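Local coordinates for protein D-mannose isomerase (PDB 5X32) that catalyses the reversible isomerisation of D-mannose to D-fructose and, less efficiently, acts on D-lyxose, but cannot use D-glucose, at residues 121-126 / 183-188; 84-89 / 134-139; 60-65 / 75-80; 142-147 / 154-159. All blocks are in the same frame, centred on the assembly; numbering follows the deposited sequence.

Interaction 1: 121-126 / 183-188; sequences AYSNAL and LMSAFD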
loop_
_atom_site.group_PDB
_atom_site.type_symbol
_atom_site.label_atom_id
_atom_site.label_comp_id
_atom_site.label_asym_id
_atom_site.label_seq_id
_atom_site.Cartn_x
_atom_site.Cartn_y
_atom_site.Cartn_z
ATOM N N ALA A 121 -0.058 4.830 -9.935
ATOM C CA ALA A 121 -0.912 5.941 -10.346
ATOM C C ALA A 121 -1.086 5.970 -11.871
ATOM O O ALA A 121 -2.203 6.153 -12.358
ATOM C CB ALA A 121 -0.349 7.271 -9.852
ATOM N N TYR A 122 -0.008 5.759 -12.629
ATOM C CA TYR A 122 -0.150 5.748 -14.094
ATOM C C TYR A 122 -1.021 4.591 -14.571
ATOM O O TYR A 122 -1.819 4.795 -15.492
ATOM C CB TYR A 122 1.218 5.713 -14.806
ATOM C CG TYR A 122 1.950 7.038 -14.709
ATOM C CD1 TYR A 122 1.245 8.208 -14.483
ATOM C CD2 TYR A 122 3.337 7.110 -14.789
ATOM C CE1 TYR A 122 1.889 9.418 -14.370
ATOM C CE2 TYR A 122 3.994 8.321 -14.678
ATOM C CZ TYR A 122 3.261 9.477 -14.470
ATOM O OH TYR A 122 3.881 10.701 -14.344
ATOM N N SER A 123 -0.905 3.411 -13.941
ATOM C CA SER A 123 -1.801 2.301 -14.271
ATOM C C SER A 123 -3.232 2.774 -14.142
ATOM O O SER A 123 -4.021 2.669 -15.079
ATOM C CB SER A 123 -1.599 1.094 -13.351
ATOM O OG SER A 123 -0.291 0.571 -13.435
ATOM N N ASN A 124 -3.550 3.375 -13.005
ATOM C CA ASN A 124 -4.929 3.790 -12.800
ATOM C C ASN A 124 -5.384 4.847 -13.818
ATOM O O ASN A 124 -6.534 4.812 -14.317
ATOM C CB ASN A 124 -5.104 4.274 -11.367
ATOM C CG ASN A 124 -5.302 3.117 -10.412
ATOM O OD1 ASN A 124 -6.430 2.675 -10.190
ATOM N ND2 ASN A 124 -4.197 2.579 -9.882
ATOM N N ALA A 125 -4.475 5.766 -14.145
ATOM C CA ALA A 125 -4.734 6.739 -15.202
ATOM C C ALA A 125 -5.129 6.015 -16.483
ATOM O O ALA A 125 -6.136 6.342 -17.110
ATOM C CB ALA A 125 -3.518 7.622 -15.445
ATOM N N LEU A 126 -4.322 5.036 -16.869
ATOM C CA LEU A 126 -4.596 4.264 -18.066
ATOM C C LEU A 126 -5.971 3.614 -18.026
ATOM O O LEU A 126 -6.733 3.746 -18.988
ATOM C CB LEU A 126 -3.533 3.188 -18.279
ATOM C CG LEU A 126 -3.738 2.373 -19.556
ATOM C CD1 LEU A 126 -3.512 3.251 -20.743
ATOM C CD2 LEU A 126 -2.836 1.164 -19.605
ATOM N N LEU A 183 3.544 -3.283 -10.329
ATOM C CA LEU A 183 3.737 -3.978 -11.598
ATOM C C LEU A 183 2.584 -4.935 -11.912
ATOM O O LEU A 183 2.278 -5.139 -13.096
ATOM C CB LEU A 183 5.061 -4.719 -11.600
ATOM C CG LEU A 183 6.236 -3.744 -11.622
ATOM C CD1 LEU A 183 7.524 -4.495 -11.415
ATOM C CD2 LEU A 183 6.272 -2.983 -12.928
ATOM N N MET A 184 1.949 -5.526 -10.887
ATOM C CA MET A 184 0.698 -6.246 -11.156
ATOM C C MET A 184 -0.408 -5.317 -11.678
ATOM O O MET A 184 -1.167 -5.677 -12.594
ATOM C CB MET A 184 0.196 -6.953 -9.913
ATOM C CG MET A 184 0.975 -8.202 -9.583
ATOM S SD MET A 184 0.418 -8.918 -8.042
ATOM C CE MET A 184 -1.229 -9.306 -8.538
ATOM N N SER A 185 -0.493 -4.114 -11.107
ATOM C CA SER A 185 -1.478 -3.143 -11.576
ATOM C C SER A 185 -1.201 -2.786 -13.042
ATOM O O SER A 185 -2.121 -2.616 -13.865
ATOM C CB SER A 185 -1.449 -1.887 -10.709
ATOM O OG SER A 185 -2.450 -0.961 -11.098
ATOM N N ALA A 186 0.088 -2.700 -13.360
ATOM C CA ALA A 186 0.525 -2.354 -14.700
ATOM C C ALA A 186 0.165 -3.477 -15.663
ATOM O O ALA A 186 -0.315 -3.226 -16.763
ATOM C CB ALA A 186 2.026 -2.089 -14.722
ATOM N N PHE A 187 0.415 -4.715 -15.261
ATOM C CA PHE A 187 0.030 -5.850 -16.089
ATOM C C PHE A 187 -1.477 -5.904 -16.335
ATOM O O PHE A 187 -1.909 -6.240 -17.422
ATOM C CB PHE A 187 0.505 -7.168 -15.488
ATOM C CG PHE A 187 -0.024 -8.368 -16.209
ATOM C CD1 PHE A 187 0.431 -8.674 -17.481
ATOM C CD2 PHE A 187 -0.973 -9.190 -15.632
ATOM C CE1 PHE A 187 -0.052 -9.779 -18.162
ATOM C CE2 PHE A 187 -1.454 -10.300 -16.310
ATOM C CZ PHE A 187 -0.994 -10.592 -17.574
ATOM N N ASP A 188 -2.285 -5.628 -15.321
ATOM C CA ASP A 188 -3.728 -5.629 -15.543
ATOM C C ASP A 188 -4.134 -4.526 -16.523
ATOM O O ASP A 188 -4.984 -4.727 -17.397
ATOM C CB ASP A 188 -4.491 -5.439 -14.229
ATOM C CG ASP A 188 -4.475 -6.670 -13.336
ATOM O OD1 ASP A 188 -4.005 -7.760 -13.751
ATOM O OD2 ASP A 188 -4.972 -6.536 -12.199
#

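Interaction 2: 84-89 / 134-139; sequences YLRQRH and EVWIEV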
loop_
_atom_site.group_PDB
_atom_site.type_symbol
_atom_site.label_atom_id
_atom_site.label_comp_id
_atom_site.label_asym_id
_atom_site.label_seq_id
_atom_site.Cartn_x
_atom_site.Cartn_y
_atom_site.Cartn_z
ATOM N N TYR A 84 -1.259 17.351 -11.492
ATOM C CA TYR A 84 -0.330 17.787 -10.446
ATOM C C TYR A 84 0.912 16.901 -10.405
ATOM O O TYR A 84 2.024 17.360 -10.121
ATOM C CB TYR A 84 -0.986 17.743 -9.090
ATOM C CG TYR A 84 -0.180 18.393 -8.001
ATOM C CD1 TYR A 84 -0.124 19.770 -7.881
ATOM C CD2 TYR A 84 0.569 17.622 -7.114
ATOM C CE1 TYR A 84 0.612 20.365 -6.874
ATOM C CE2 TYR A 84 1.314 18.204 -6.113
ATOM C CZ TYR A 84 1.332 19.576 -5.993
ATOM O OH TYR A 84 2.081 20.152 -4.992
ATOM N N LEU A 85 0.709 15.617 -10.659
ATOM C CA LEU A 85 1.811 14.681 -10.600
ATOM C C LEU A 85 2.839 15.079 -11.638
ATOM O O LEU A 85 4.024 15.224 -11.333
ATOM C CB LEU A 85 1.322 13.244 -10.826
ATOM C CG LEU A 85 2.407 12.165 -10.831
ATOM C CD1 LEU A 85 3.202 12.162 -9.532
ATOM C CD2 LEU A 85 1.787 10.795 -11.068
ATOM N N ARG A 86 2.365 15.326 -12.854
ATOM C CA ARG A 86 3.276 15.498 -13.980
ATOM C C ARG A 86 3.867 16.901 -14.109
ATOM O O ARG A 86 4.978 17.067 -14.608
ATOM C CB ARG A 86 2.556 15.136 -15.267
ATOM C CG ARG A 86 1.896 13.788 -15.225
ATOM C CD ARG A 86 1.842 13.220 -16.600
ATOM N NE ARG A 86 3.189 12.903 -17.034
ATOM C CZ ARG A 86 3.620 13.059 -18.274
ATOM N NH1 ARG A 86 2.800 13.548 -19.200
ATOM N NH2 ARG A 86 4.872 12.742 -18.573
ATOM N N GLN A 87 3.153 17.910 -13.642
ATOM C CA GLN A 87 3.635 19.279 -13.831
ATOM C C GLN A 87 4.396 19.829 -12.637
ATOM O O GLN A 87 5.236 20.723 -12.787
ATOM C CB GLN A 87 2.464 20.190 -14.182
ATOM C CG GLN A 87 1.649 19.609 -15.322
ATOM C CD GLN A 87 0.402 20.399 -15.634
ATOM O OE1 GLN A 87 0.085 21.387 -14.964
ATOM N NE2 GLN A 87 -0.334 19.950 -16.649
ATOM N N ARG A 88 4.105 19.295 -11.455
ATOM C CA ARG A 88 4.730 19.796 -10.243
ATOM C C ARG A 88 5.743 18.798 -9.704
ATOM O O ARG A 88 6.844 19.196 -9.300
ATOM C CB ARG A 88 3.673 20.116 -9.187
ATOM C CG ARG A 88 4.247 20.680 -7.920
ATOM C CD ARG A 88 5.207 21.784 -8.218
ATOM N NE ARG A 88 5.748 22.404 -7.018
ATOM C CZ ARG A 88 6.950 22.105 -6.544
ATOM N NH1 ARG A 88 7.693 21.209 -7.187
ATOM N NH2 ARG A 88 7.414 22.699 -5.451
ATOM N N HIS A 89 5.367 17.516 -9.675
ATOM C CA HIS A 89 6.235 16.500 -9.086
ATOM C C HIS A 89 7.290 16.028 -10.064
ATOM O O HIS A 89 8.446 15.798 -9.674
ATOM C CB HIS A 89 5.431 15.290 -8.567
ATOM C CG HIS A 89 4.914 15.475 -7.178
ATOM N ND1 HIS A 89 5.721 15.374 -6.067
ATOM C CD2 HIS A 89 3.673 15.753 -6.718
ATOM C CE1 HIS A 89 5.001 15.598 -4.981
ATOM N NE2 HIS A 89 3.755 15.833 -5.349
ATOM N N GLU A 134 0.007 4.397 -20.821
ATOM C CA GLU A 134 0.683 3.167 -21.208
ATOM C C GLU A 134 2.144 3.463 -21.491
ATOM O O GLU A 134 3.028 2.712 -21.088
ATOM C CB GLU A 134 0.006 2.541 -22.428
ATOM C CG GLU A 134 0.641 1.241 -22.862
ATOM C CD GLU A 134 -0.337 0.331 -23.573
ATOM O OE1 GLU A 134 -1.376 0.850 -24.043
ATOM O OE2 GLU A 134 -0.099 -0.902 -23.613
ATOM N N VAL A 135 2.376 4.616 -22.117
ATOM C CA VAL A 135 3.721 5.115 -22.382
ATOM C C VAL A 135 4.404 5.588 -21.101
ATOM O O VAL A 135 5.569 5.253 -20.864
ATOM C CB VAL A 135 3.721 6.282 -23.412
ATOM C CG1 VAL A 135 5.092 6.942 -23.480
ATOM C CG2 VAL A 135 3.282 5.797 -24.794
ATOM N N TRP A 136 3.677 6.343 -20.271
ATOM C CA TRP A 136 4.223 6.835 -19.006
ATOM C C TRP A 136 4.722 5.676 -18.143
ATOM O O TRP A 136 5.836 5.715 -17.603
ATOM C CB TRP A 136 3.166 7.615 -18.246
ATOM C CG TRP A 136 2.701 8.820 -18.953
ATOM C CD1 TRP A 136 3.354 9.486 -19.942
ATOM C CD2 TRP A 136 1.468 9.524 -18.736
ATOM N NE1 TRP A 136 2.614 10.566 -20.348
ATOM C CE2 TRP A 136 1.452 10.614 -19.630
ATOM C CE3 TRP A 136 0.384 9.342 -17.870
ATOM C CZ2 TRP A 136 0.393 11.517 -19.688
ATOM C CZ3 TRP A 136 -0.673 10.240 -17.932
ATOM C CH2 TRP A 136 -0.658 11.313 -18.836
ATOM N N ILE A 137 3.912 4.625 -18.064
ATOM C CA ILE A 137 4.277 3.448 -17.293
ATOM C C ILE A 137 5.595 2.954 -17.842
ATOM O O ILE A 137 6.603 2.765 -17.113
ATOM C CB ILE A 137 3.217 2.332 -17.418
ATOM C CG1 ILE A 137 1.894 2.753 -16.781
ATOM C CG2 ILE A 137 3.738 1.039 -16.821
ATOM C CD1 ILE A 137 0.773 1.803 -17.066
ATOM N N GLU A 138 5.594 2.869 -19.169
ATOM C CA GLU A 138 6.717 2.321 -19.909
ATOM C C GLU A 138 7.945 3.192 -19.657
ATOM O O GLU A 138 9.047 2.662 -19.481
ATOM C CB GLU A 138 6.355 2.213 -21.393
ATOM C CG GLU A 138 7.492 2.081 -22.371
ATOM C CD GLU A 138 6.993 2.120 -23.819
ATOM O OE1 GLU A 138 5.854 1.668 -24.099
ATOM O OE2 GLU A 138 7.729 2.657 -24.675
ATOM N N VAL A 139 7.747 4.512 -19.584
ATOM C CA VAL A 139 8.880 5.399 -19.346
ATOM C C VAL A 139 9.432 5.145 -17.954
ATOM O O VAL A 139 10.638 4.950 -17.770
ATOM C CB VAL A 139 8.521 6.898 -19.434
ATOM C CG1 VAL A 139 9.742 7.751 -19.028
ATOM C CG2 VAL A 139 8.010 7.274 -20.818
#

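Interaction 3: 60-65 / 75-80; sequences FNFAQA and KHAAVH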
loop_
_atom_site.group_PDB
_atom_site.type_symbol
_atom_site.label_atom_id
_atom_site.label_comp_id
_atom_site.label_asym_id
_atom_site.label_seq_id
_atom_site.Cartn_x
_atom_site.Cartn_y
_atom_site.Cartn_z
ATOM N N PHE A 60 -4.834 6.975 -7.069
ATOM C CA PHE A 60 -5.424 5.653 -6.885
ATOM C C PHE A 60 -6.861 5.723 -6.328
ATOM O O PHE A 60 -7.765 5.054 -6.842
ATOM C CB PHE A 60 -4.547 4.812 -5.948
ATOM C CG PHE A 60 -5.128 3.476 -5.627
ATOM C CD1 PHE A 60 -6.002 3.318 -4.567
ATOM C CD2 PHE A 60 -4.833 2.378 -6.414
ATOM C CE1 PHE A 60 -6.549 2.081 -4.297
ATOM C CE2 PHE A 60 -5.376 1.144 -6.140
ATOM C CZ PHE A 60 -6.228 0.993 -5.084
ATOM N N ASN A 61 -7.062 6.538 -5.290
ATOM C CA ASN A 61 -8.384 6.711 -4.696
ATOM C C ASN A 61 -9.433 7.026 -5.734
ATOM O O ASN A 61 -10.378 6.262 -5.952
ATOM C CB ASN A 61 -8.398 7.862 -3.691
ATOM C CG ASN A 61 -7.815 7.500 -2.351
ATOM O OD1 ASN A 61 -7.024 6.552 -2.218
ATOM N ND2 ASN A 61 -8.201 8.274 -1.328
ATOM N N PHE A 62 -9.240 8.154 -6.409
ATOM C CA PHE A 62 -10.306 8.685 -7.254
ATOM C C PHE A 62 -10.477 7.827 -8.494
ATOM O O PHE A 62 -11.598 7.634 -8.966
ATOM C CB PHE A 62 -10.025 10.137 -7.623
ATOM C CG PHE A 62 -10.177 11.077 -6.465
ATOM C CD1 PHE A 62 -11.420 11.292 -5.893
ATOM C CD2 PHE A 62 -9.079 11.736 -5.942
ATOM C CE1 PHE A 62 -11.572 12.154 -4.825
ATOM C CE2 PHE A 62 -9.215 12.585 -4.873
ATOM C CZ PHE A 62 -10.470 12.804 -4.315
ATOM N N ALA A 63 -9.378 7.273 -8.995
ATOM C CA ALA A 63 -9.477 6.386 -10.146
ATOM C C ALA A 63 -10.294 5.142 -9.809
ATOM O O ALA A 63 -11.262 4.826 -10.498
ATOM C CB ALA A 63 -8.109 6.007 -10.646
ATOM N N GLN A 64 -9.914 4.453 -8.735
ATOM C CA GLN A 64 -10.628 3.249 -8.311
ATOM C C GLN A 64 -12.116 3.540 -8.033
ATOM O O GLN A 64 -13.011 2.752 -8.415
ATOM C CB GLN A 64 -9.958 2.665 -7.074
ATOM C CG GLN A 64 -8.609 2.022 -7.344
ATOM C CD GLN A 64 -8.718 0.862 -8.282
ATOM O OE1 GLN A 64 -9.594 0.008 -8.134
ATOM N NE2 GLN A 64 -7.843 0.827 -9.276
ATOM N N ALA A 65 -12.385 4.688 -7.411
ATOM C CA ALA A 65 -13.766 5.063 -7.133
ATOM C C ALA A 65 -14.524 5.281 -8.438
ATOM O O ALA A 65 -15.696 4.946 -8.556
ATOM C CB ALA A 65 -13.824 6.304 -6.273
ATOM N N LYS A 75 -13.455 10.811 -11.792
ATOM C CA LYS A 75 -12.521 10.816 -12.901
ATOM C C LYS A 75 -11.897 12.203 -13.033
ATOM O O LYS A 75 -10.699 12.324 -13.334
ATOM C CB LYS A 75 -13.217 10.404 -14.188
ATOM C CG LYS A 75 -12.280 10.039 -15.321
ATOM C CD LYS A 75 -13.046 10.111 -16.630
ATOM C CE LYS A 75 -12.154 10.086 -17.849
ATOM N NZ LYS A 75 -13.003 10.247 -19.062
ATOM N N HIS A 76 -12.687 13.247 -12.774
ATOM C CA HIS A 76 -12.111 14.588 -12.824
ATOM C C HIS A 76 -11.055 14.804 -11.746
ATOM O O HIS A 76 -9.991 15.357 -12.015
ATOM C CB HIS A 76 -13.183 15.664 -12.676
ATOM C CG HIS A 76 -14.129 15.741 -13.833
ATOM N ND1 HIS A 76 -15.306 16.462 -13.785
ATOM C CD2 HIS A 76 -14.062 15.209 -15.078
ATOM C CE1 HIS A 76 -15.928 16.360 -14.945
ATOM N NE2 HIS A 76 -15.195 15.604 -15.748
ATOM N N ALA A 77 -11.313 14.302 -10.544
ATOM C CA ALA A 77 -10.350 14.459 -9.458
ATOM C C ALA A 77 -9.093 13.634 -9.726
ATOM O O ALA A 77 -7.977 14.066 -9.394
ATOM C CB ALA A 77 -10.975 14.078 -8.129
ATOM N N ALA A 78 -9.260 12.459 -10.329
ATOM C CA ALA A 78 -8.104 11.619 -10.655
ATOM C C ALA A 78 -7.227 12.307 -11.691
ATOM O O ALA A 78 -5.997 12.290 -11.590
ATOM C CB ALA A 78 -8.540 10.239 -11.158
ATOM N N VAL A 79 -7.868 12.901 -12.697
ATOM C CA VAL A 79 -7.142 13.632 -13.736
ATOM C C VAL A 79 -6.469 14.894 -13.183
ATOM O O VAL A 79 -5.320 15.199 -13.518
ATOM C CB VAL A 79 -8.076 13.988 -14.906
ATOM C CG1 VAL A 79 -7.568 15.206 -15.665
ATOM C CG2 VAL A 79 -8.220 12.777 -15.826
ATOM N N HIS A 80 -7.184 15.629 -12.345
ATOM C CA HIS A 80 -6.585 16.747 -11.642
ATOM C C HIS A 80 -5.294 16.280 -10.940
ATOM O O HIS A 80 -4.226 16.918 -11.043
ATOM C CB HIS A 80 -7.599 17.325 -10.657
ATOM C CG HIS A 80 -7.071 18.450 -9.827
ATOM N ND1 HIS A 80 -7.570 18.745 -8.575
ATOM C CD2 HIS A 80 -6.083 19.345 -10.058
ATOM C CE1 HIS A 80 -6.916 19.774 -8.070
ATOM N NE2 HIS A 80 -6.010 20.159 -8.950
#

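Interaction 4: 142-147 / 154-159; sequences DLLETH and GLYLDE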
loop_
_atom_site.group_PDB
_atom_site.type_symbol
_atom_site.label_atom_id
_atom_site.label_comp_id
_atom_site.label_asym_id
_atom_site.label_seq_id
_atom_site.Cartn_x
_atom_site.Cartn_y
_atom_site.Cartn_z
ATOM N N ASP A 142 11.488 2.184 -17.263
ATOM C CA ASP A 142 12.862 2.192 -17.743
ATOM C C ASP A 142 13.742 3.086 -16.894
ATOM O O ASP A 142 14.917 2.751 -16.683
ATOM C CB ASP A 142 12.944 2.615 -19.216
ATOM C CG ASP A 142 11.945 1.891 -20.086
ATOM O OD1 ASP A 142 11.978 0.634 -20.129
ATOM O OD2 ASP A 142 11.199 2.578 -20.807
ATOM N N LEU A 143 13.157 4.132 -16.307
ATOM C CA LEU A 143 13.898 4.944 -15.360
ATOM C C LEU A 143 14.397 4.044 -14.243
ATOM O O LEU A 143 15.543 4.154 -13.800
ATOM C CB LEU A 143 13.018 6.051 -14.805
ATOM C CG LEU A 143 13.606 6.843 -13.642
ATOM C CD1 LEU A 143 14.839 7.612 -14.049
ATOM C CD2 LEU A 143 12.566 7.811 -13.118
ATOM N N LEU A 144 13.569 3.068 -13.889
ATOM C CA LEU A 144 13.863 2.222 -12.758
ATOM C C LEU A 144 14.904 1.225 -13.212
ATOM O O LEU A 144 15.929 1.028 -12.537
ATOM C CB LEU A 144 12.564 1.556 -12.299
ATOM C CG LEU A 144 11.786 2.258 -11.187
ATOM C CD1 LEU A 144 10.348 1.820 -11.198
ATOM C CD2 LEU A 144 12.423 1.920 -9.841
ATOM N N GLU A 145 14.711 0.724 -14.431
ATOM C CA GLU A 145 15.609 -0.285 -14.975
ATOM C C GLU A 145 17.016 0.273 -15.027
ATOM O O GLU A 145 17.989 -0.383 -14.635
ATOM C CB GLU A 145 15.147 -0.741 -16.363
ATOM C CG GLU A 145 15.507 -2.189 -16.687
ATOM C CD GLU A 145 14.870 -3.201 -15.735
ATOM O OE1 GLU A 145 15.324 -4.371 -15.729
ATOM O OE2 GLU A 145 13.911 -2.844 -15.001
ATOM N N THR A 146 17.095 1.512 -15.505
ATOM C CA THR A 146 18.354 2.202 -15.692
ATOM C C THR A 146 19.010 2.516 -14.360
ATOM O O THR A 146 20.228 2.423 -14.229
ATOM C CB THR A 146 18.159 3.480 -16.468
ATOM O OG1 THR A 146 17.687 3.161 -17.777
ATOM C CG2 THR A 146 19.461 4.249 -16.561
ATOM N N HIS A 147 18.217 2.891 -13.363
ATOM C CA HIS A 147 18.855 3.422 -12.166
ATOM C C HIS A 147 18.701 2.566 -10.904
ATOM O O HIS A 147 19.546 2.636 -10.016
ATOM C CB HIS A 147 18.342 4.841 -11.899
ATOM C CG HIS A 147 18.800 5.860 -12.901
ATOM N ND1 HIS A 147 17.954 6.425 -13.832
ATOM C CD2 HIS A 147 19.996 6.474 -13.063
ATOM C CE1 HIS A 147 18.622 7.306 -14.558
ATOM N NE2 HIS A 147 19.862 7.357 -14.108
ATOM N N GLY A 154 18.183 -9.458 -8.463
ATOM C CA GLY A 154 16.800 -9.590 -8.866
ATOM C C GLY A 154 15.923 -8.702 -8.013
ATOM O O GLY A 154 14.737 -8.987 -7.831
ATOM N N LEU A 155 16.507 -7.622 -7.497
ATOM C CA LEU A 155 15.782 -6.687 -6.648
ATOM C C LEU A 155 16.074 -5.258 -7.045
ATOM O O LEU A 155 16.984 -5.003 -7.826
ATOM C CB LEU A 155 16.153 -6.909 -5.182
ATOM C CG LEU A 155 15.641 -8.239 -4.634
ATOM C CD1 LEU A 155 16.238 -8.575 -3.272
ATOM C CD2 LEU A 155 14.112 -8.185 -4.571
ATOM N N TYR A 156 15.310 -4.322 -6.486
ATOM C CA TYR A 156 15.562 -2.899 -6.677
ATOM C C TYR A 156 16.196 -2.329 -5.416
ATOM O O TYR A 156 15.788 -2.656 -4.296
ATOM C CB TYR A 156 14.277 -2.147 -6.976
ATOM C CG TYR A 156 13.623 -2.446 -8.296
ATOM C CD1 TYR A 156 13.974 -1.743 -9.440
ATOM C CD2 TYR A 156 12.631 -3.414 -8.397
ATOM C CE1 TYR A 156 13.359 -1.996 -10.648
ATOM C CE2 TYR A 156 12.010 -3.676 -9.601
ATOM C CZ TYR A 156 12.379 -2.963 -10.723
ATOM O OH TYR A 156 11.762 -3.225 -11.924
ATOM N N LEU A 157 17.200 -1.483 -5.592
ATOM C CA LEU A 157 17.741 -0.751 -4.459
ATOM C C LEU A 157 16.773 0.374 -4.011
ATOM O O LEU A 157 15.727 0.607 -4.631
ATOM C CB LEU A 157 19.128 -0.220 -4.798
ATOM C CG LEU A 157 19.284 0.746 -5.958
ATOM C CD1 LEU A 157 19.179 2.175 -5.460
ATOM C CD2 LEU A 157 20.613 0.489 -6.577
ATOM N N ASP A 158 17.103 1.062 -2.928
ATOM C CA ASP A 158 16.087 1.883 -2.321
ATOM C C ASP A 158 16.098 3.323 -2.809
ATOM O O ASP A 158 15.078 3.816 -3.301
ATOM C CB ASP A 158 16.225 1.842 -0.800
ATOM C CG ASP A 158 15.157 2.664 -0.098
ATOM O OD1 ASP A 158 14.031 2.773 -0.643
ATOM O OD2 ASP A 158 15.433 3.192 1.003
ATOM N N GLU A 159 17.231 4.001 -2.682
ATOM C CA GLU A 159 17.256 5.406 -3.043
ATOM C C GLU A 159 18.577 5.872 -3.648
ATOM O O GLU A 159 19.659 5.408 -3.275
ATOM C CB GLU A 159 16.881 6.269 -1.837
ATOM C CG GLU A 159 17.856 6.230 -0.700
ATOM C CD GLU A 159 17.740 7.455 0.178
ATOM O OE1 GLU A 159 18.391 8.482 -0.132
ATOM O OE2 GLU A 159 16.980 7.393 1.166
#

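Interaction 1: 121-126 / 183-188
The hydroxyl oxygen of S123 hydrogen-bonds the carbonyl O of I119, one turn back in its own helix, while lying against the backbone of A186 in the other. With OG beside its own backbone N (chi1 -61°), the hydroxyl folds back toward that carbonyl. S123 OG is 3.3 Å from A186 CA and 3.8 Å from A186 CB; the A186 N is also near, but the angle is too poor for a hydrogen bond. On S185 the hydroxyl instead extends opposite the backbone N (chi1 -177°), which places S185 OG 3.2 Å from S123 CB. N124 approaches more loosely, ND2 standing 4.1 Å from S185 OG; its amide is occupied elsewhere, ND2 with L120 O and OD1 probably with Q64 NE2.

Such small residues suit close, nearly parallel helices: the two short axes approach to 8.7 Å at 19°, and the CA atoms of S123 and A186 stand 5.2 Å apart. This matches neighbouring inner helices of the (α/α)6 barrel known for the N-acylglucosamine 2-epimerase family. No hydrogen bond spans the segments, so the contact rests on small-residue packing, with the polar end of S123 satisfied within its own helix.

Interaction 2: 84-89 / 134-139
This is a cation-pi contact near the protein surface, between R86 in the last turns of helix 72-89 and W136 in the first turns of helix 133-147. Only these two side chains meet, and the backbones stay well apart, with 10.1 Å between the CA atoms of R86 and W136. The central carbon R86 CZ lies 3.7 Å from the centroid of the W136 five-membered ring, 27° off the ring normal, hence over the face. The same face receives the aliphatic part of the arginine: R86 CD is 3.8 Å from the centroid of the six-membered ring, a CH-pi contact. A bend in the arginine chain at chi3 (68°) lets CD sit over the six-membered ring while CZ comes over the five-membered one, with NH1 close to W136 NE1, CE2 and CZ2 alike. The planar groups are tilted by 35°, too much for a parallel stack. R86 NH1 is 3.2 Å from W136 NE1, but both are donors, so no hydrogen bond joins them.

Y122 touches R86 and its ring meets that of W136, so the pair also packs on helix 112-127. The attraction probably comes from the positive guanidinium over the electron-rich indole, with dispersion from the methylene. Such a contact needs no acceptor atom on the tryptophan.

Interaction 3: 60-65 / 75-80
F62 has CG set opposite its carbonyl carbon and beside its backbone N (chi1 -71°), and its second torsion turns the flat of the ring to the methyl of A77. A77 CB stands 3.5 Å from the centroid of the F62 ring and 12° off its normal, a CH-pi contact over the middle of the face. The spread of distances supports this centring, from 3.5 Å between A77 CB and F62 CG to 4.1 Å between A77 CB and F62 CZ. At the root of the same side chain, F62 CB meets A78 CB at 3.8 Å.

The two segments belong to consecutive helices, 52-69 and 72-89, running in broadly opposite directions at 149° with their short axes 7.7 Å apart. This is an antiparallel pair of consecutive helices within the (α/α)6 barrel known for this epimerase family. An alanine in place of F62 is likely to leave the A77 methyl without its aromatic cover and to open a gap beside F34, whose ring also meets that of F62.

A78 is the other close point: its CB lies 3.8 Å from A63 N and 4.3 Å from A63 CB, where the methyl packs directly onto the neighbouring backbone.

Interaction 4: 142-147 / 154-159
Apolar packing joins L144 to Y156. L144 CB lies 4.0 Å from Y156 CE1, and L144 CD2 is equally close, 4.0 Å, to Y156 CD1, so the leucine meets the CD1-CE1 bond of the ring at two points. The two side chains cross at about a right angle. Further along, L157 CD2 comes within 4.2 Å of H147 O, a light contact with the final turn of helix 133-147.

Polar groups meet without a direct bond. E145 OE2 stands 3.8 Å from Y156 OH, beyond hydrogen-bonding distance, with the carboxylate plane turned 83° from the ring. A bend at chi2 (61°) brings this carboxylate back toward the tyrosine. R198 of helix 193-212 links the two, making a salt bridge with E145 and a weak hydrogen bond with Y156 OH. A leucine in place of Y156 would probably deprive R198 of its hydroxyl partner and leave L144 with less to pack against.

Topologically, helix 133-147 runs into the antiparallel strands 149-150 and 155-160, with a backbone bond between L157 and F148. The arrangement is a β-hairpin in the connection between helices 133-147 and 173-190 of an (α/α)6 barrel, packed against the helix that precedes it.

Interactions 1, 3 and 4 are buried, whereas interaction 2 lies near the surface. Helix 72-89 serves interactions 2 and 3, and helix 133-147 serves interactions 2 and 4. The buried helix pairs depend on small residues: serines and an alanine between near-parallel helices in interaction 1, alanines against a phenylalanine between roughly antiparallel ones in interaction 3. A probable hydrogen bond from Q64 to N124 connects these two. Interaction 2 instead uses a charge over an indole, and Y122, from a segment of interaction 1, packs against both of its partners. Interaction 4 alone pairs a helix with a strand; its centre is about 27 Å from that of interaction 3.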